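Side-chain contacts in CurF (Lyngbya majuscula, PDB 2Q35), which probably decarboxylates an intermediate of polyketide chain beta-branching, as the crotonase-type ECH2 domain of CurF: residues Ala124-Phe127 with Met128-Phe132; Gln232-Ile235 with Ala236-Gln240. The protein carries 1 engineered substitution. One frame throughout, in Å; residues are numbered along the deposited sequence.

Overall arrangement
Contact 1 is the short helical turn after strand 122-124. Contact 2 is the turn after the long helix 197-230 together with the start of the last helix, 235-240. They come in series along the chain, both within the crotonase family region, and their centres lie about 12 Å apart. They pack directly. Tyr130 O is 3.3 Å from Arg238 CB, and Gly131 O is 3.5 Å from Ile235 CD1. Phe132 CD2 meets Ile235 CG2 at 3.8 Å. Both contacts also reach the second subunit, so the pair lies at a subunit interface. A glycerol, probably from the crystallisation liquor, sits about 4 Å from the side chain of Phe127 in contact 1.

Contact 1 of 2, residues Ala124-Phe127 with Met128-Phe132; sequences ATNF and MKYGF
Phe127 and Asn126 meet Tyr130, Gly131 and Phe132 in a local contact round the short helical turn that follows strand 122-124. Phe127 O is the hub. Phe127 O accepts a hydrogen bond from Gly131 N at 3.2 Å, in the carbonyl plane, and weak ones from Tyr130 N and Phe132 N. Asn126 O takes weak bonds from Lys129 N and Tyr130 N. Gly131 ends the turn with positive phi, where a side chain would jam against the carbonyl before it. The same Phe127 O lies 3.9 Å above the centre of one face of the Phe132 ring. Phe132 CE1 touches Phe127 CB at 4.0 Å, near the plane of the Phe127 ring. Asn126 CG sits between its backbone N and carbonyl carbon (chi1 54°). This lays the amide alongside the Tyr130 ring, the two planes 56° apart. An alanine in place of Tyr130 would probably leave the Asn126 amide without its flanking ring and open a gap against Leu69. A water bridges Thr125 O and Met128 N. Tyr130 packs on helix 66-73 and Phe127 on Thr138 of helix 138-146. Phe132 meets Phe230 of helix 197-230 edge-to-face, while Gly131 O bonds Ser199 OG of the second subunit.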
loop_
_atom_site.group_PDB
_atom_site.type_symbol
_atom_site.label_atom_id
_atom_site.label_comp_id
_atom_site.label_asym_id
_atom_site.label_seq_id
_atom_site.Cartn_x
_atom_site.Cartn_y
_atom_site.Cartn_z
ATOM N N ALA A 124 4.181 -12.745 15.468
ATOM C CA ALA A 124 3.899 -13.848 14.548
ATOM C C ALA A 124 2.390 -13.964 14.327
ATOM O O ALA A 124 1.631 -13.763 15.267
ATOM C CB ALA A 124 4.398 -15.167 15.098
ATOM N N THR A 125 1.995 -14.291 13.095
ATOM C CA THR A 125 0.645 -14.819 12.822
ATOM C C THR A 125 0.951 -16.307 12.690
ATOM O O THR A 125 1.314 -16.780 11.603
ATOM C CB THR A 125 0.049 -14.288 11.495
ATOM O OG1 THR A 125 1.008 -14.391 10.437
ATOM C CG2 THR A 125 -0.398 -12.825 11.595
ATOM N N ASN A 126 0.879 -17.019 13.815
ATOM C CA ASN A 126 1.430 -18.379 13.936
ATOM C C ASN A 126 0.465 -19.514 13.564
ATOM O O ASN A 126 0.795 -20.685 13.686
ATOM C CB ASN A 126 2.012 -18.616 15.334
ATOM C CG ASN A 126 1.024 -18.326 16.419
ATOM O OD1 ASN A 126 -0.169 -18.123 16.152
ATOM N ND2 ASN A 126 1.496 -18.307 17.671
ATOM N N PHE A 127 -0.723 -19.163 13.076
ATOM C CA PHE A 127 -1.686 -20.180 12.701
ATOM C C PHE A 127 -1.070 -21.276 11.834
ATOM O O PHE A 127 -1.188 -22.462 12.139
ATOM C CB PHE A 127 -2.864 -19.518 11.984
ATOM C CG PHE A 127 -3.346 -18.256 12.652
ATOM C CD1 PHE A 127 -4.182 -18.320 13.775
ATOM C CD2 PHE A 127 -2.977 -17.007 12.160
ATOM C CE1 PHE A 127 -4.654 -17.150 14.391
ATOM C CE2 PHE A 127 -3.438 -15.844 12.771
ATOM C CZ PHE A 127 -4.282 -15.926 13.901
ATOM N N MET A 128 -0.382 -20.886 10.764
ATOM C CA MET A 128 0.140 -21.881 9.827
ATOM C C MET A 128 1.330 -22.674 10.374
ATOM O O MET A 128 1.674 -23.737 9.836
ATOM C CB MET A 128 0.468 -21.249 8.471
ATOM C CG MET A 128 -0.791 -20.796 7.687
ATOM S SD MET A 128 -1.663 -22.194 6.954
ATOM C CE MET A 128 -0.710 -22.437 5.461
ATOM N N LYS A 129 1.948 -22.147 11.424
ATOM C CA LYS A 129 2.982 -22.913 12.137
ATOM C C LYS A 129 2.374 -24.174 12.729
ATOM O O LYS A 129 2.970 -25.253 12.659
ATOM C CB LYS A 129 3.634 -22.080 13.226
ATOM C CG LYS A 129 4.678 -22.864 14.065
ATOM C CD LYS A 129 5.768 -21.974 14.647
ATOM C CE LYS A 129 7.010 -21.892 13.738
ATOM N NZ LYS A 129 8.061 -20.881 14.184
ATOM N N TYR A 130 1.177 -24.045 13.300
ATOM C CA TYR A 130 0.427 -25.208 13.780
ATOM C C TYR A 130 -0.169 -26.021 12.646
ATOM O O TYR A 130 -0.557 -27.160 12.855
ATOM C CB TYR A 130 -0.729 -24.786 14.676
ATOM C CG TYR A 130 -0.334 -23.988 15.890
ATOM C CD1 TYR A 130 0.513 -24.529 16.854
ATOM C CD2 TYR A 130 -0.822 -22.698 16.079
ATOM C CE1 TYR A 130 0.866 -23.805 17.976
ATOM C CE2 TYR A 130 -0.480 -21.954 17.210
ATOM C CZ TYR A 130 0.370 -22.517 18.148
ATOM O OH TYR A 130 0.707 -21.781 19.274
ATOM N N GLY A 131 -0.290 -25.410 11.468
ATOM C CA GLY A 131 -0.680 -26.140 10.265
ATOM C C GLY A 131 -2.059 -25.803 9.747
ATOM O O GLY A 131 -2.534 -26.473 8.826
ATOM N N PHE A 132 -2.699 -24.779 10.326
ATOM C CA PHE A 132 -4.074 -24.422 9.914
ATOM C C PHE A 132 -4.168 -22.943 9.550
ATOM O O PHE A 132 -3.229 -22.165 9.775
ATOM C CB PHE A 132 -5.120 -24.817 10.971
ATOM C CG PHE A 132 -4.842 -24.275 12.342
ATOM C CD1 PHE A 132 -5.058 -22.940 12.632
ATOM C CD2 PHE A 132 -4.356 -25.107 13.347
ATOM C CE1 PHE A 132 -4.795 -22.429 13.903
ATOM C CE2 PHE A 132 -4.087 -24.595 14.623
ATOM C CZ PHE A 132 -4.310 -23.275 14.896
HETATM O O HOH W 1 -0.419 -18.202 9.775
#

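Contact 2 of 2, residues Gln232-Ile235 with Ala236-Gln240; sequences QPEI and ASRIQ
Ile235 and Ile239 pack one turn apart at the start of helix 235-240, which a type I beta turn from Gln232 to Ile235 leads into. Their side chains cross at a slant, with Ile235 CG2 3.6 Å from Ile239 CD1. In Ile239, CG1 lies beside the backbone N and the chain runs on extended (chi2 162°), which carries CD1 to that methyl. Ile239 also packs on Leu69, Ile70 and Thr73 of helix 66-73, so Ile239 joins the start of helix 235-240 to helix 66-73.

Glu234 and Arg238 form the other pair. They lie side by side and point the same way. Their flat ends are turned almost at right angles, with carboxylate and guanidinium planes 80° apart. Glu234 OE1 stays 4.1 Å from Arg238 NE, too far for a salt bridge, though the opposite charges probably still attract. The polar end of Arg238 has a stronger partner, as its NH2 bonds Lys194 O of the second subunit. Both side chains pack on Pro196 of that subunit. The aliphatic part of Arg238 runs past the turn: CG comes 3.4 Å from Glu234 O, and CD comes 4.2 Å from Ile235 CD1.

The backbone fixes these pairings. Arg238 N bonds Glu234 O at 3.2 Å, and Ile239 N bonds Ile235 O at 2.9 Å. Two waters bridge the turn to N-H groups of the first helical turn. One links Gln232 O to Ala236 N; the other donates to Pro233 O at 2.6 Å and accepts from Ser237 N.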
loop_
_atom_site.group_PDB
_atom_site.type_symbol
_atom_site.label_atom_id
_atom_site.label_comp_id
_atom_site.label_asym_id
_atom_site.label_seq_id
_atom_site.Cartn_x
_atom_site.Cartn_y
_atom_site.Cartn_z
ATOM N N GLN A 232 -8.140 -31.558 10.691
ATOM C CA GLN A 232 -7.456 -32.554 9.887
ATOM C C GLN A 232 -6.614 -33.397 10.842
ATOM O O GLN A 232 -6.137 -32.881 11.868
ATOM C CB GLN A 232 -6.577 -31.898 8.819
ATOM C CG GLN A 232 -7.355 -31.102 7.743
ATOM C CD GLN A 232 -8.417 -31.939 6.985
ATOM O OE1 GLN A 232 -8.175 -33.093 6.589
ATOM N NE2 GLN A 232 -9.589 -31.332 6.750
ATOM N N PRO A 233 -6.446 -34.690 10.521
ATOM C CA PRO A 233 -5.819 -35.678 11.404
ATOM C C PRO A 233 -4.529 -35.229 12.100
ATOM O O PRO A 233 -4.389 -35.439 13.309
ATOM C CB PRO A 233 -5.553 -36.861 10.463
ATOM C CG PRO A 233 -6.681 -36.786 9.466
ATOM C CD PRO A 233 -6.939 -35.307 9.266
ATOM N N GLU A 234 -3.632 -34.586 11.351
ATOM C CA GLU A 234 -2.257 -34.316 11.814
ATOM C C GLU A 234 -2.117 -33.082 12.700
ATOM O O GLU A 234 -1.045 -32.832 13.278
ATOM C CB GLU A 234 -1.344 -34.147 10.597
ATOM C CG GLU A 234 -1.609 -32.828 9.852
ATOM C CD GLU A 234 -1.305 -32.879 8.369
ATOM O OE1 GLU A 234 -0.134 -33.130 7.995
ATOM O OE2 GLU A 234 -2.246 -32.639 7.579
ATOM N N ILE A 235 -3.178 -32.291 12.802
ATOM C CA ILE A 235 -3.092 -31.014 13.511
ATOM C C ILE A 235 -2.834 -31.169 15.018
ATOM O O ILE A 235 -2.018 -30.438 15.575
ATOM C CB ILE A 235 -4.339 -30.112 13.237
ATOM C CG1 ILE A 235 -4.418 -29.755 11.747
ATOM C CG2 ILE A 235 -4.326 -28.847 14.126
ATOM C CD1 ILE A 235 -3.160 -29.022 11.186
ATOM N N ALA A 236 -3.522 -32.104 15.673
ATOM C CA ALA A 236 -3.320 -32.314 17.119
ATOM C C ALA A 236 -1.848 -32.566 17.454
ATOM O O ALA A 236 -1.326 -31.989 18.409
ATOM C CB ALA A 236 -4.174 -33.439 17.634
ATOM N N SER A 237 -1.191 -33.403 16.648
ATOM C CA SER A 237 0.231 -33.708 16.840
ATOM C C SER A 237 1.135 -32.494 16.599
ATOM O O SER A 237 2.131 -32.283 17.314
ATOM C CB SER A 237 0.654 -34.887 15.947
ATOM O OG SER A 237 2.056 -35.124 16.030
ATOM N N ARG A 238 0.792 -31.692 15.593
ATOM C CA ARG A 238 1.543 -30.472 15.315
ATOM C C ARG A 238 1.456 -29.516 16.505
ATOM O O ARG A 238 2.469 -28.927 16.907
ATOM C CB ARG A 238 1.052 -29.808 14.011
ATOM C CG ARG A 238 1.434 -30.579 12.757
ATOM C CD ARG A 238 0.892 -29.900 11.528
ATOM N NE ARG A 238 1.616 -30.240 10.307
ATOM C CZ ARG A 238 2.473 -29.423 9.671
ATOM N NH1 ARG A 238 2.710 -28.196 10.119
ATOM N NH2 ARG A 238 3.050 -29.838 8.564
ATOM N N ILE A 239 0.256 -29.385 17.088
ATOM C CA ILE A 239 0.077 -28.507 18.245
ATOM C C ILE A 239 0.883 -29.068 19.416
ATOM O O ILE A 239 1.595 -28.320 20.091
ATOM C CB ILE A 239 -1.400 -28.308 18.636
ATOM C CG1 ILE A 239 -2.148 -27.643 17.464
ATOM C CG2 ILE A 239 -1.506 -27.448 19.919
ATOM C CD1 ILE A 239 -3.664 -27.779 17.531
ATOM N N GLN A 240 0.783 -30.380 19.634
ATOM C CA GLN A 240 1.564 -31.039 20.700
ATOM C C GLN A 240 3.047 -30.685 20.619
ATOM O O GLN A 240 3.681 -30.423 21.645
ATOM C CB GLN A 240 1.415 -32.560 20.657
ATOM C CG GLN A 240 2.290 -33.272 21.722
ATOM C CD GLN A 240 2.035 -34.767 21.800
ATOM O OE1 GLN A 240 0.889 -35.224 21.695
ATOM N NE2 GLN A 240 3.103 -35.544 21.978
HETATM O O HOH W 2 -6.103 -33.216 14.626
HETATM O O HOH W 3 -2.583 -35.599 15.202
#